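Local atomic coordinates of MdcA (Pseudomonas aeruginosa, PDB entry 5VIT), a protein that is the alpha subunit of malonate decarboxylase and probably acts as a transferase, exchanging acetyl for malonyl on the acyl carrier protein. Residues 28-33 and 157-162; 187-192 and 214-219; 271-276 and 301-306. All blocks are in the same frame, centred on the assembly; numbering follows the deposited sequence.

Contact 1 of 3, residues 28-33 and 157-162; sequences LADGAV and ADREGN
Two turns meet here, a type II' turn from Asp30 to Val33 and a type I turn from Asp158 to Gly161, with Ala32 and Glu160 nearest in backbone at 6.1 Å between their CA atoms and no hydrogen bond joining the two segments. Side chains do the joining, and Arg159 does most of it. Its side chain is bent at chi2 and chi3, and its guanidinium lies across from Val33 and Asp30. Val33 CG2 sits squarely over one face of that group, 3.8 Å from Arg159 CZ; CG2, anti to the carbonyl carbon of its own residue, is the branch that meets the guanidinium. At the edge, in the guanidinium plane, Asp30 OD2 comes to 3.1 Å from Arg159 NH2. This is a salt bridge made by one oxygen and one nitrogen, the carboxylate turned 48° from the guanidinium, so the ions meet without the flat two-pronged pairing.

The turns adjoin two different sheets. The first leads into strand 33-34, outermost in the large parallel sheet within this chain, whereas strand 156-158 is the middle one of a small mixed sheet; Ile193 of its neighbour, strand 192-194, touches both Val33 and Arg159. Between the turns, Ala32 CB rests on the carbonyl of Arg159, 3.6 Å from its O atom.

The second turn is stiffened from inside by Asp158. Its OD1 takes the N-H of Asn162 from above the carboxylate plane, and weaker bonds from the N-H groups of Glu160 and Gly161. Its OD2 offers a syn lone pair to Asn162 ND2 at 2.8 Å, a straight bond (166°) lying nearly in the amide plane, while Asn162 OD1 accepts from Ala207 N.

Contact 2 of 3, residues 187-192 and 214-219; sequences IVQVNR and VEADQP
Strands 185-190 and 212-215 run side by side as parallel neighbours in the large sheet of an alpha/beta domain, and this contact lies near their C-terminal ends. Gln189 pairs with Val214 and Val190 with Glu215. Val190 N gives a nearly straight bond to Val214 O (2.8 Å, 167°), Val214 N reaches back to Val188 O at 2.9 Å, and Ala216 N, already past its strand, closes the series on Val190 O, again at 2.8 Å. The CA-H groups of Gln189 and Glu215 add weaker contacts to the carbonyl oxygens of Val214 and Val190.

Gln189 and Val214 lie on one face of the sheet, Val190 and Glu215 on the other. With chi1 at 61°, Gln189 CG stands between its own N and carbonyl carbon, and the chain then runs out straight, bringing NE2 over Ala216 CB at 3.6 Å. The same NE2 donates to a water that in turn donates to Gln218 O, so the loop after the second strand is tied back to the end of the first. The other end of this amide, OE1, accepts from Leu66 N in the first turn of helix 64-70.

Beyond the strands, Asn191 turns the chain and crosses Pro219 at about a right angle: OD1 lies 3.3 Å from Pro219 CA, and ND2 lies beside Pro219 CB at 3.8 Å. That OD1 takes the N-H of Phe220. On the face of the sheet away from Gln189, Glu215 CG lies against Asn191 O, and its OE1 has a weak bond from Ile193 N.

The buried Gln189 amide is probably fixed in its orientation, OE1 toward Leu66 N and NE2 toward the water, and it couples strand end, loop and helix through polar bonds.

Contact 3 of 3, residues 271-276 and 301-306; sequences ILPTYG and IESGWV
Trp305 lies against the last turns of helix 263-278, and the tight part of the contact is its six-membered ring against Leu272 and Gly276. The carbonyl carbon of Leu272 sits 3.7 Å above one face of the indole, offset toward the rim, while Leu272 CD2 touches Trp305 CZ3 at 4.1 Å. Leu272 O, above the same face, comes to 3.0 Å from Trp305 CZ2, a very close approach. At the indole edge, Trp305 CH2 meets Gly276 C at 3.5 Å; with no side chain at Gly276, the ring can press directly on backbone. The helix has a wider pi-type turn here, and Ile271 O receives both Thr274 N and Gly276 N.

Toward the partly exposed side the contact becomes sparse, a single close approach between Pro273 CB and Ser303 OG at 3.3 Å. Ser303 OG is hydrogen-bonded to Pro299 O, one turn back, and Gly304, with positive phi, follows in a Schellman motif.

Both helices are crossover connections between parallel strands: 263-278 leads from strand 256-259 to 288-290, and 298-302 from there to 308-310. The contact packs one crossover on the next.

Because Leu272 O stands above the ring plane at the CZ2 rim, it makes no C-H...O contact there and probably gains little; no hydrogen bond crosses, and shape and dispersion probably do the holding.

Contacts 1 and 2 are neighbours, their centres 11 Å apart, and they touch directly: Ala157 N lies 3.2 Å from Arg192 O, probably a hydrogen bond, and Ala157 CB packs on Val190 CG1. Strand 212-215, which contributes to contact 2, also bonds Ala32 through Val213, so contact 1 bridges the small sheet to the edge of the large parallel sheet, beside contact 2. Contact 3 sits by the mixed sheet that holds strands 256-259, 288-290 and 308-310. Its centre is 47 Å from that of contact 1 and 39 Å from that of contact 2, the nearest atoms about 28 and 24 Å away. All three stay within one subunit.

Contact 1 of 3, residues 28-33 and 157-162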
loop_
_atom_site.group_PDB
_atom_site.type_symbol
_atom_site.label_atom_id
_atom_site.label_comp_id
_atom_site.label_asym_id
_atom_site.label_seq_id
_atom_site.Cartn_x
_atom_site.Cartn_y
_atom_site.Cartn_z
ATOM N N LEU A 28 -62.376 20.661 -20.171
ATOM C CA LEU A 28 -61.733 20.801 -18.869
ATOM C C LEU A 28 -60.518 21.739 -18.888
ATOM O O LEU A 28 -60.114 22.255 -17.848
ATOM C CB LEU A 28 -61.333 19.414 -18.357
ATOM C CG LEU A 28 -60.491 19.266 -17.088
ATOM C CD1 LEU A 28 -61.141 19.941 -15.877
ATOM C CD2 LEU A 28 -60.243 17.795 -16.811
ATOM N N ALA A 29 -59.956 21.979 -20.071
ATOM C CA ALA A 29 -58.706 22.726 -20.184
ATOM C C ALA A 29 -58.855 24.014 -20.984
ATOM O O ALA A 29 -59.751 24.133 -21.823
ATOM C CB ALA A 29 -57.631 21.847 -20.813
ATOM N N ASP A 30 -57.958 24.967 -20.722
ATOM C CA ASP A 30 -57.938 26.256 -21.414
ATOM C C ASP A 30 -56.694 26.378 -22.302
ATOM O O ASP A 30 -55.701 27.032 -21.947
ATOM C CB ASP A 30 -58.004 27.413 -20.397
ATOM C CG ASP A 30 -57.808 28.788 -21.040
ATOM O OD1 ASP A 30 -58.338 29.023 -22.148
ATOM O OD2 ASP A 30 -57.120 29.638 -20.427
ATOM N N GLY A 31 -56.764 25.758 -23.476
ATOM C CA GLY A 31 -55.617 25.693 -24.358
ATOM C C GLY A 31 -54.640 24.699 -23.765
ATOM O O GLY A 31 -54.991 23.545 -23.531
ATOM N N ALA A 32 -53.422 25.153 -23.497
ATOM C CA ALA A 32 -52.386 24.290 -22.940
ATOM C C ALA A 32 -52.433 24.257 -21.412
ATOM O O ALA A 32 -51.733 23.470 -20.777
ATOM C CB ALA A 32 -51.013 24.750 -23.417
ATOM N N VAL A 33 -53.263 25.109 -20.821
ATOM C CA VAL A 33 -53.267 25.254 -19.372
ATOM C C VAL A 33 -54.369 24.431 -18.713
ATOM O O VAL A 33 -55.540 24.540 -19.067
ATOM C CB VAL A 33 -53.414 26.732 -18.967
ATOM C CG1 VAL A 33 -53.495 26.864 -17.467
ATOM C CG2 VAL A 33 -52.260 27.557 -19.529
ATOM N N ALA A 157 -43.694 28.365 -16.809
ATOM C CA ALA A 157 -44.215 28.190 -18.169
ATOM C C ALA A 157 -44.930 29.447 -18.667
ATOM O O ALA A 157 -45.442 30.236 -17.870
ATOM C CB ALA A 157 -45.150 27.006 -18.231
ATOM N N ASP A 158 -44.951 29.655 -19.979
ATOM C CA ASP A 158 -45.873 30.638 -20.543
ATOM C C ASP A 158 -47.165 29.913 -20.969
ATOM O O ASP A 158 -47.254 28.677 -20.885
ATOM C CB ASP A 158 -45.234 31.414 -21.710
ATOM C CG ASP A 158 -44.875 30.526 -22.900
ATOM O OD1 ASP A 158 -45.412 29.399 -23.008
ATOM O OD2 ASP A 158 -44.055 30.974 -23.739
ATOM N N ARG A 159 -48.156 30.672 -21.426
ATOM C CA ARG A 159 -49.477 30.109 -21.712
ATOM C C ARG A 159 -49.433 29.096 -22.860
ATOM O O ARG A 159 -50.317 28.250 -22.963
ATOM C CB ARG A 159 -50.487 31.225 -22.040
ATOM C CG ARG A 159 -50.496 32.414 -21.082
ATOM C CD ARG A 159 -51.153 32.074 -19.753
ATOM N NE ARG A 159 -52.531 31.610 -19.905
ATOM C CZ ARG A 159 -53.284 31.156 -18.901
ATOM N NH1 ARG A 159 -52.795 31.105 -17.664
ATOM N NH2 ARG A 159 -54.527 30.745 -19.134
ATOM N N GLU A 160 -48.401 29.189 -23.706
ATOM C CA GLU A 160 -48.263 28.343 -24.897
ATOM C C GLU A 160 -47.503 27.033 -24.669
ATOM O O GLU A 160 -47.503 26.151 -25.529
ATOM C CB GLU A 160 -47.577 29.116 -26.024
ATOM C CG GLU A 160 -48.542 29.808 -26.981
ATOM C CD GLU A 160 -49.403 28.835 -27.808
ATOM O OE1 GLU A 160 -49.284 27.595 -27.645
ATOM O OE2 GLU A 160 -50.226 29.325 -28.617
ATOM N N GLY A 161 -46.860 26.899 -23.515
ATOM C CA GLY A 161 -46.220 25.642 -23.176
ATOM C C GLY A 161 -44.700 25.633 -23.095
ATOM O O GLY A 161 -44.121 24.603 -22.742
ATOM N N ASN A 162 -44.045 26.746 -23.418
ATOM C CA ASN A 162 -42.601 26.817 -23.225
ATOM C C ASN A 162 -42.339 26.751 -21.740
ATOM O O ASN A 162 -43.065 27.372 -20.953
ATOM C CB ASN A 162 -41.989 28.085 -23.814
ATOM C CG ASN A 162 -42.227 28.211 -25.295
ATOM O OD1 ASN A 162 -41.624 27.494 -26.091
ATOM N ND2 ASN A 162 -43.108 29.136 -25.680
#

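Contact 2 of 3, residues 187-192 and 214-219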
loop_
_atom_site.group_PDB
_atom_site.type_symbol
_atom_site.label_atom_id
_atom_site.label_comp_id
_atom_site.label_asym_id
_atom_site.label_seq_id
_atom_site.Cartn_x
_atom_site.Cartn_y
_atom_site.Cartn_z
ATOM N N ILE A 187 -47.222 16.228 -19.665
ATOM C CA ILE A 187 -47.806 17.145 -18.687
ATOM C C ILE A 187 -46.723 17.697 -17.777
ATOM O O ILE A 187 -45.996 16.937 -17.138
ATOM C CB ILE A 187 -48.873 16.458 -17.829
ATOM C CG1 ILE A 187 -49.921 15.765 -18.706
ATOM C CG2 ILE A 187 -49.550 17.462 -16.908
ATOM C CD1 ILE A 187 -50.823 14.837 -17.919
ATOM N N VAL A 188 -46.631 19.021 -17.715
ATOM C CA VAL A 188 -45.618 19.706 -16.928
ATOM C C VAL A 188 -46.261 20.515 -15.792
ATOM O O VAL A 188 -47.125 21.356 -16.034
ATOM C CB VAL A 188 -44.773 20.632 -17.841
ATOM C CG1 VAL A 188 -43.741 21.417 -17.052
ATOM C CG2 VAL A 188 -44.099 19.811 -18.940
ATOM N N GLN A 189 -45.874 20.249 -14.547
ATOM C CA GLN A 189 -46.275 21.152 -13.475
ATOM C C GLN A 189 -45.219 22.244 -13.360
ATOM O O GLN A 189 -44.014 21.967 -13.383
ATOM C CB GLN A 189 -46.448 20.423 -12.147
ATOM C CG GLN A 189 -45.170 19.741 -11.636
ATOM C CD GLN A 189 -45.212 19.464 -10.143
ATOM O OE1 GLN A 189 -45.630 18.389 -9.710
ATOM N NE2 GLN A 189 -44.770 20.440 -9.347
ATOM N N VAL A 190 -45.669 23.491 -13.272
ATOM C CA VAL A 190 -44.752 24.601 -13.084
ATOM C C VAL A 190 -45.119 25.388 -11.823
ATOM O O VAL A 190 -46.257 25.334 -11.331
ATOM C CB VAL A 190 -44.727 25.546 -14.302
ATOM C CG1 VAL A 190 -44.267 24.794 -15.532
ATOM C CG2 VAL A 190 -46.101 26.155 -14.537
ATOM N N ASN A 191 -44.141 26.110 -11.292
ATOM C CA ASN A 191 -44.356 26.851 -10.076
ATOM C C ASN A 191 -45.235 28.078 -10.338
ATOM O O ASN A 191 -46.005 28.496 -9.472
ATOM C CB ASN A 191 -43.009 27.231 -9.463
ATOM C CG ASN A 191 -42.288 26.033 -8.875
ATOM O OD1 ASN A 191 -42.841 24.932 -8.818
ATOM N ND2 ASN A 191 -41.059 26.244 -8.413
ATOM N N ARG A 192 -45.116 28.639 -11.538
ATOM C CA ARG A 192 -45.957 29.754 -11.963
ATOM C C ARG A 192 -46.005 29.891 -13.484
ATOM O O ARG A 192 -45.021 29.633 -14.195
ATOM C CB ARG A 192 -45.481 31.077 -11.343
ATOM C CG ARG A 192 -44.131 31.521 -11.826
ATOM C CD ARG A 192 -43.548 32.653 -10.993
ATOM N NE ARG A 192 -42.126 32.828 -11.301
ATOM C CZ ARG A 192 -41.654 33.685 -12.202
ATOM N NH1 ARG A 192 -42.493 34.470 -12.878
ATOM N NH2 ARG A 192 -40.341 33.766 -12.422
ATOM N N VAL A 214 -49.590 22.952 -15.790
ATOM C CA VAL A 214 -50.417 23.155 -14.606
ATOM C C VAL A 214 -49.631 23.959 -13.590
ATOM O O VAL A 214 -48.487 23.615 -13.275
ATOM C CB VAL A 214 -50.834 21.826 -13.939
ATOM C CG1 VAL A 214 -51.918 22.072 -12.905
ATOM C CG2 VAL A 214 -51.311 20.834 -14.975
ATOM N N GLU A 215 -50.225 25.024 -13.070
ATOM C CA GLU A 215 -49.621 25.703 -11.932
ATOM C C GLU A 215 -49.740 24.781 -10.716
ATOM O O GLU A 215 -50.832 24.337 -10.355
ATOM C CB GLU A 215 -50.283 27.058 -11.672
ATOM C CG GLU A 215 -49.442 27.980 -10.780
ATOM C CD GLU A 215 -50.010 29.392 -10.660
ATOM O OE1 GLU A 215 -49.632 30.269 -11.480
ATOM O OE2 GLU A 215 -50.830 29.620 -9.742
ATOM N N ALA A 216 -48.609 24.461 -10.102
ATOM C CA ALA A 216 -48.623 23.517 -8.995
ATOM C C ALA A 216 -49.197 24.165 -7.734
ATOM O O ALA A 216 -49.154 25.389 -7.578
ATOM C CB ALA A 216 -47.229 22.992 -8.737
ATOM N N ASP A 217 -49.725 23.338 -6.836
ATOM C CA ASP A 217 -50.278 23.842 -5.583
ATOM C C ASP A 217 -49.182 24.436 -4.696
ATOM O O ASP A 217 -49.462 25.249 -3.828
ATOM C CB ASP A 217 -51.059 22.739 -4.846
ATOM C CG ASP A 217 -50.201 21.540 -4.466
ATOM O OD1 ASP A 217 -49.103 21.355 -5.046
ATOM O OD2 ASP A 217 -50.637 20.774 -3.572
ATOM N N GLN A 218 -47.933 24.048 -4.934
ATOM C CA GLN A 218 -46.783 24.649 -4.266
ATOM C C GLN A 218 -45.514 24.359 -5.072
ATOM O O GLN A 218 -45.547 23.517 -5.966
ATOM C CB GLN A 218 -46.650 24.116 -2.842
ATOM C CG GLN A 218 -46.812 22.631 -2.740
ATOM C CD GLN A 218 -46.500 22.140 -1.358
ATOM O OE1 GLN A 218 -45.336 21.949 -1.007
ATOM N NE2 GLN A 218 -47.536 21.951 -0.549
ATOM N N PRO A 219 -44.401 25.066 -4.773
ATOM C CA PRO A 219 -43.162 24.802 -5.519
ATOM C C PRO A 219 -42.785 23.317 -5.502
ATOM O O PRO A 219 -43.009 22.614 -4.494
ATOM C CB PRO A 219 -42.112 25.654 -4.785
ATOM C CG PRO A 219 -42.904 26.786 -4.172
ATOM C CD PRO A 219 -44.255 26.195 -3.828
HETATM O O HOH W 1 -45.331 20.522 -6.434
#

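Contact 3 of 3, residues 271-276 and 301-306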
loop_
_atom_site.group_PDB
_atom_site.type_symbol
_atom_site.label_atom_id
_atom_site.label_comp_id
_atom_site.label_asym_id
_atom_site.label_seq_id
_atom_site.Cartn_x
_atom_site.Cartn_y
_atom_site.Cartn_z
ATOM N N ILE A 271 -10.337 18.300 1.293
ATOM C CA ILE A 271 -8.914 18.424 1.617
ATOM C C ILE A 271 -8.002 18.686 0.413
ATOM O O ILE A 271 -6.785 18.788 0.568
ATOM C CB ILE A 271 -8.390 17.180 2.399
ATOM C CG1 ILE A 271 -8.269 15.946 1.493
ATOM C CG2 ILE A 271 -9.279 16.928 3.604
ATOM C CD1 ILE A 271 -7.650 14.731 2.173
ATOM N N LEU A 272 -8.575 18.846 -0.775
ATOM C CA LEU A 272 -7.771 19.341 -1.900
ATOM C C LEU A 272 -7.052 20.673 -1.574
ATOM O O LEU A 272 -5.846 20.798 -1.825
ATOM C CB LEU A 272 -8.629 19.502 -3.159
ATOM C CG LEU A 272 -9.011 18.207 -3.875
ATOM C CD1 LEU A 272 -9.944 18.488 -5.051
ATOM C CD2 LEU A 272 -7.749 17.467 -4.348
ATOM N N PRO A 273 -7.768 21.660 -0.989
ATOM C CA PRO A 273 -7.052 22.923 -0.742
ATOM C C PRO A 273 -6.154 22.922 0.506
ATOM O O PRO A 273 -5.522 23.938 0.804
ATOM C CB PRO A 273 -8.180 23.957 -0.602
ATOM C CG PRO A 273 -9.405 23.206 -0.305
ATOM C CD PRO A 273 -9.198 21.748 -0.642
ATOM N N THR A 274 -6.071 21.794 1.206
ATOM C CA THR A 274 -5.133 21.659 2.312
ATOM C C THR A 274 -4.091 20.607 1.985
ATOM O O THR A 274 -2.937 20.924 1.626
ATOM C CB THR A 274 -5.865 21.301 3.617
ATOM O OG1 THR A 274 -6.758 20.194 3.389
ATOM C CG2 THR A 274 -6.680 22.490 4.082
ATOM N N TYR A 275 -4.494 19.345 2.101
ATOM C CA TYR A 275 -3.594 18.245 1.785
ATOM C C TYR A 275 -3.098 18.306 0.331
ATOM O O TYR A 275 -1.902 18.157 0.063
ATOM C CB TYR A 275 -4.280 16.896 2.054
ATOM C CG TYR A 275 -3.358 15.741 1.779
ATOM C CD1 TYR A 275 -2.240 15.514 2.578
ATOM C CD2 TYR A 275 -3.584 14.893 0.702
ATOM C CE1 TYR A 275 -1.367 14.459 2.306
ATOM C CE2 TYR A 275 -2.740 13.839 0.436
ATOM C CZ TYR A 275 -1.636 13.625 1.236
ATOM O OH TYR A 275 -0.794 12.586 0.942
ATOM N N GLY A 276 -4.020 18.500 -0.610
ATOM C CA GLY A 276 -3.641 18.581 -2.013
ATOM C C GLY A 276 -2.659 19.716 -2.259
ATOM O O GLY A 276 -1.661 19.548 -2.965
ATOM N N ILE A 301 -13.226 25.093 -5.453
ATOM C CA ILE A 301 -13.489 26.112 -6.477
ATOM C C ILE A 301 -12.851 27.485 -6.139
ATOM O O ILE A 301 -12.123 28.060 -6.958
ATOM C CB ILE A 301 -15.006 26.299 -6.693
ATOM C CG1 ILE A 301 -15.630 24.990 -7.210
ATOM C CG2 ILE A 301 -15.270 27.479 -7.647
ATOM C CD1 ILE A 301 -17.170 24.925 -7.125
ATOM N N GLU A 302 -13.105 27.980 -4.929
ATOM C CA GLU A 302 -12.573 29.270 -4.470
ATOM C C GLU A 302 -11.052 29.309 -4.454
ATOM O O GLU A 302 -10.446 30.358 -4.714
ATOM C CB GLU A 302 -13.101 29.586 -3.069
ATOM C CG GLU A 302 -14.626 29.625 -2.987
ATOM C CD GLU A 302 -15.203 30.706 -3.894
ATOM O OE1 GLU A 302 -14.793 31.878 -3.752
ATOM O OE2 GLU A 302 -16.034 30.378 -4.768
ATOM N N SER A 303 -10.445 28.160 -4.150
ATOM C CA SER A 303 -8.989 28.020 -4.077
ATOM C C SER A 303 -8.359 27.933 -5.440
ATOM O O SER A 303 -7.144 28.017 -5.558
ATOM C CB SER A 303 -8.601 26.765 -3.292
ATOM O OG SER A 303 -9.180 26.795 -2.016
ATOM N N GLY A 304 -9.178 27.701 -6.462
ATOM C CA GLY A 304 -8.689 27.684 -7.837
ATOM C C GLY A 304 -8.285 26.323 -8.381
ATOM O O GLY A 304 -7.509 26.240 -9.328
ATOM N N TRP A 305 -8.800 25.254 -7.779
ATOM C CA TRP A 305 -8.545 23.890 -8.256
ATOM C C TRP A 305 -9.444 23.516 -9.431
ATOM O O TRP A 305 -9.040 22.790 -10.336
ATOM C CB TRP A 305 -8.759 22.879 -7.124
ATOM C CG TRP A 305 -7.667 22.899 -6.115
ATOM C CD1 TRP A 305 -7.462 23.841 -5.147
ATOM C CD2 TRP A 305 -6.608 21.946 -5.979
ATOM N NE1 TRP A 305 -6.339 23.535 -4.422
ATOM C CE2 TRP A 305 -5.800 22.371 -4.906
ATOM C CE3 TRP A 305 -6.276 20.762 -6.645
ATOM C CZ2 TRP A 305 -4.678 21.660 -4.490
ATOM C CZ3 TRP A 305 -5.165 20.053 -6.227
ATOM C CH2 TRP A 305 -4.378 20.505 -5.160
ATOM N N VAL A 306 -10.670 24.014 -9.400
ATOM C CA VAL A 306 -11.711 23.541 -10.294
ATOM C C VAL A 306 -11.871 24.441 -11.508
ATOM O O VAL A 306 -12.339 25.568 -11.381
ATOM C CB VAL A 306 -13.039 23.475 -9.556
ATOM C CG1 VAL A 306 -14.136 23.019 -10.491
ATOM C CG2 VAL A 306 -12.923 22.562 -8.334
#